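Local coordinates for protein crustacyanin-C1 subunit (PDB 1I4U) that binds the carotenoid astaxanthin, as a lipocalin subunit of crustacyanin, and so helps to give the lobster carapace its blue colour, at residues K19-A22 / E23-N27. Residues are numbered along the deposited sequence; the frame is centred on the assembly and turned at random.
Sequences KLWA and EQTPN
Thr-25 reaches back one helical turn to Trp-21 with both its backbone and its side chain. Thr-25 N and Thr-25 OG1 each donate to Trp-21 O, the amide at 2.9 Å. The hydroxyl comes from above the carbonyl plane, with Thr-25 OG1 3.0 Å from Trp-21 O. Because OG1 lies beside its own backbone N and anti to the carbonyl carbon (chi1 -65°), it also comes over one face of the Trp-21 indole, offset toward the rim, with Thr-25 OG1 3.8 Å from Trp-21 NE1. The indole also rests on Pro-91 and makes a cation-pi contact with Arg-28.

On another side of helix 17-24, Leu-20 and Gln-24 run alongside each other in the same direction, Leu-20 CB lying 3.7 Å from Gln-24 NE2. The extended Gln-24 chain passes close by Leu-20 O, which accepts from Gln-24 N at 2.9 Å, while Gln-24 NE2 donates to Ile-107 O in strand 102-110 of the barrel. Were Gln-24 replaced by an alanine, Ile-107 O would probably be left without this donor and the helix without a polar tie to the barrel.

Lys-19 and Glu-23 slant across each other on a solvent-exposed flank. Lys-19 CG lies 3.8 Å from Glu-23 OE2; the bends beyond it carry CE past the carboxylate, but Lys-19 NZ stays 4.6 Å from Glu-23 OE1, beyond a salt bridge. Further along, Asn-27 ND2 donates to Glu-23 O at 3.1 Å.

The chemistry is thus divided by side: a carbonyl gripped by the amide and hydroxyl of one threonine, whose OG1 also lies over the indole, a buried amide bonded to the lipocalin barrel, and an exposed lysine-glutamate pair whose attraction is probably weakened by solvent.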
ATOM      1  N   LYS A  19     -11.047  11.630  16.776  1.00 31.94           N
ATOM      2  CA  LYS A  19     -10.754  12.909  17.406  1.00 32.23           C
ATOM      3  C   LYS A  19      -9.727  13.667  16.569  1.00 28.22           C
ATOM      4  O   LYS A  19      -9.861  14.876  16.326  1.00 26.16           O
ATOM      5  CB  LYS A  19     -10.223  12.674  18.812  1.00 40.81           C
ATOM      6  CG  LYS A  19      -9.576  13.911  19.416  1.00 47.70           C
ATOM      7  CD  LYS A  19      -8.466  13.496  20.371  1.00 57.00           C
ATOM      8  CE  LYS A  19      -7.167  13.212  19.629  1.00 61.77           C
ATOM      9  NZ  LYS A  19      -6.025  13.071  20.590  1.00 68.39           N
ATOM     10  N   LEU A  20      -8.682  12.934  16.156  1.00 25.37           N
ATOM     11  CA  LEU A  20      -7.583  13.579  15.421  1.00 23.97           C
ATOM     12  C   LEU A  20      -8.163  14.118  14.127  1.00 21.44           C
ATOM     13  O   LEU A  20      -7.895  15.240  13.670  1.00 24.51           O
ATOM     14  CB  LEU A  20      -6.450  12.575  15.193  1.00 22.87           C
ATOM     15  CG  LEU A  20      -5.644  12.169  16.444  1.00 24.17           C
ATOM     16  CD1 LEU A  20      -4.738  10.970  16.139  1.00 26.08           C
ATOM     17  CD2 LEU A  20      -4.812  13.309  17.004  1.00 21.48           C
ATOM     18  N   TRP A  21      -8.976  13.286  13.512  1.00 20.96           N
ATOM     19  CA  TRP A  21      -9.528  13.631  12.208  1.00 21.12           C
ATOM     20  C   TRP A  21     -10.314  14.932  12.316  1.00 20.73           C
ATOM     21  O   TRP A  21     -10.169  15.873  11.551  1.00 23.79           O
ATOM     22  CB  TRP A  21     -10.413  12.496  11.690  1.00 21.39           C
ATOM     23  CG  TRP A  21     -10.995  12.719  10.336  1.00 24.92           C
ATOM     24  CD1 TRP A  21     -12.296  13.041  10.047  1.00 33.23           C
ATOM     25  CD2 TRP A  21     -10.358  12.639   9.053  1.00 21.82           C
ATOM     26  NE1 TRP A  21     -12.487  13.165   8.688  1.00 35.64           N
ATOM     27  CE2 TRP A  21     -11.298  12.922   8.048  1.00 30.15           C
ATOM     28  CE3 TRP A  21      -9.051  12.361   8.640  1.00 22.50           C
ATOM     29  CZ2 TRP A  21     -11.027  12.942   6.665  1.00 32.03           C
ATOM     30  CZ3 TRP A  21      -8.766  12.368   7.287  1.00 23.84           C
ATOM     31  CH2 TRP A  21      -9.736  12.653   6.299  1.00 27.11           C
ATOM     32  N   ALA A  22     -11.205  14.967  13.309  1.00 23.26           N
ATOM     33  CA  ALA A  22     -12.003  16.170  13.532  1.00 24.30           C
ATOM     34  C   ALA A  22     -11.154  17.395  13.912  1.00 23.51           C
ATOM     35  O   ALA A  22     -11.452  18.539  13.563  1.00 27.05           O
ATOM     36  CB  ALA A  22     -13.057  15.871  14.582  1.00 29.65           C
ATOM     37  N   GLU A  23     -10.053  17.241  14.667  1.00 26.06           N
ATOM     38  CA  GLU A  23      -9.187  18.380  14.913  1.00 25.74           C
ATOM     39  C   GLU A  23      -8.513  18.905  13.655  1.00 23.13           C
ATOM     40  O   GLU A  23      -8.214  20.105  13.499  1.00 27.03           O
ATOM     41  CB  GLU A  23      -8.034  17.979  15.865  1.00 27.25           C
ATOM     42  CG  GLU A  23      -8.534  17.763  17.279  1.00 28.23           C
ATOM     43  CD  GLU A  23      -7.482  17.192  18.203  1.00 29.86           C
ATOM     44  OE1 GLU A  23      -6.411  16.695  17.800  1.00 26.14           O
ATOM     45  OE2 GLU A  23      -7.810  17.220  19.391  1.00 39.63           O
ATOM     46  N   GLN A  24      -8.219  17.966  12.762  1.00 19.76           N
ATOM     47  CA  GLN A  24      -7.333  18.282  11.639  1.00 19.71           C
ATOM     48  C   GLN A  24      -8.089  18.766  10.423  1.00 19.83           C
ATOM     49  O   GLN A  24      -7.513  19.495   9.626  1.00 20.44           O
ATOM     50  CB  GLN A  24      -6.516  17.023  11.348  1.00 18.65           C
ATOM     51  CG  GLN A  24      -5.472  16.830  12.438  1.00 19.35           C
ATOM     52  CD  GLN A  24      -4.960  15.418  12.521  1.00 18.62           C
ATOM     53  OE1 GLN A  24      -5.191  14.612  11.595  1.00 18.81           O
ATOM     54  NE2 GLN A  24      -4.268  15.146  13.621  1.00 18.90           N
ATOM     55  N   THR A  25      -9.354  18.348  10.240  1.00 24.51           N
ATOM     56  CA  THR A  25     -10.067  18.776   9.022  1.00 25.47           C
ATOM     57  C   THR A  25     -10.126  20.283   8.868  1.00 24.16           C
ATOM     58  O   THR A  25      -9.951  20.782   7.749  1.00 27.72           O
ATOM     59  CB  THR A  25     -11.469  18.146   8.994  1.00 32.11           C
ATOM     60  OG1 THR A  25     -11.302  16.733   8.884  1.00 36.22           O
ATOM     61  CG2 THR A  25     -12.168  18.605   7.741  1.00 46.74           C
ATOM     62  N   PRO A  26     -10.369  21.083   9.905  1.00 24.63           N
ATOM     63  CA  PRO A  26     -10.408  22.538   9.713  1.00 26.18           C
ATOM     64  C   PRO A  26      -9.069  23.188   9.415  1.00 26.02           C
ATOM     65  O   PRO A  26      -9.112  24.379   9.113  1.00 27.10           O
ATOM     66  CB  PRO A  26     -10.906  23.111  11.062  1.00 30.85           C
ATOM     67  CG  PRO A  26     -11.582  21.941  11.664  1.00 29.75           C
ATOM     68  CD  PRO A  26     -10.707  20.772  11.302  1.00 29.50           C
ATOM     69  N   ASN A  27      -7.995  22.436   9.533  1.00 24.76           N
ATOM     70  CA  ASN A  27      -6.656  23.021   9.588  1.00 22.13           C
ATOM     71  C   ASN A  27      -5.815  22.628   8.403  1.00 21.03           C
ATOM     72  O   ASN A  27      -4.583  22.762   8.468  1.00 19.74           O
ATOM     73  CB  ASN A  27      -5.960  22.655  10.911  1.00 21.97           C
ATOM     74  CG  ASN A  27      -6.512  23.500  12.044  1.00 27.24           C
ATOM     75  OD1 ASN A  27      -6.568  24.746  11.983  1.00 35.62           O
ATOM     76  ND2 ASN A  27      -6.943  22.863  13.128  1.00 29.12           N
TER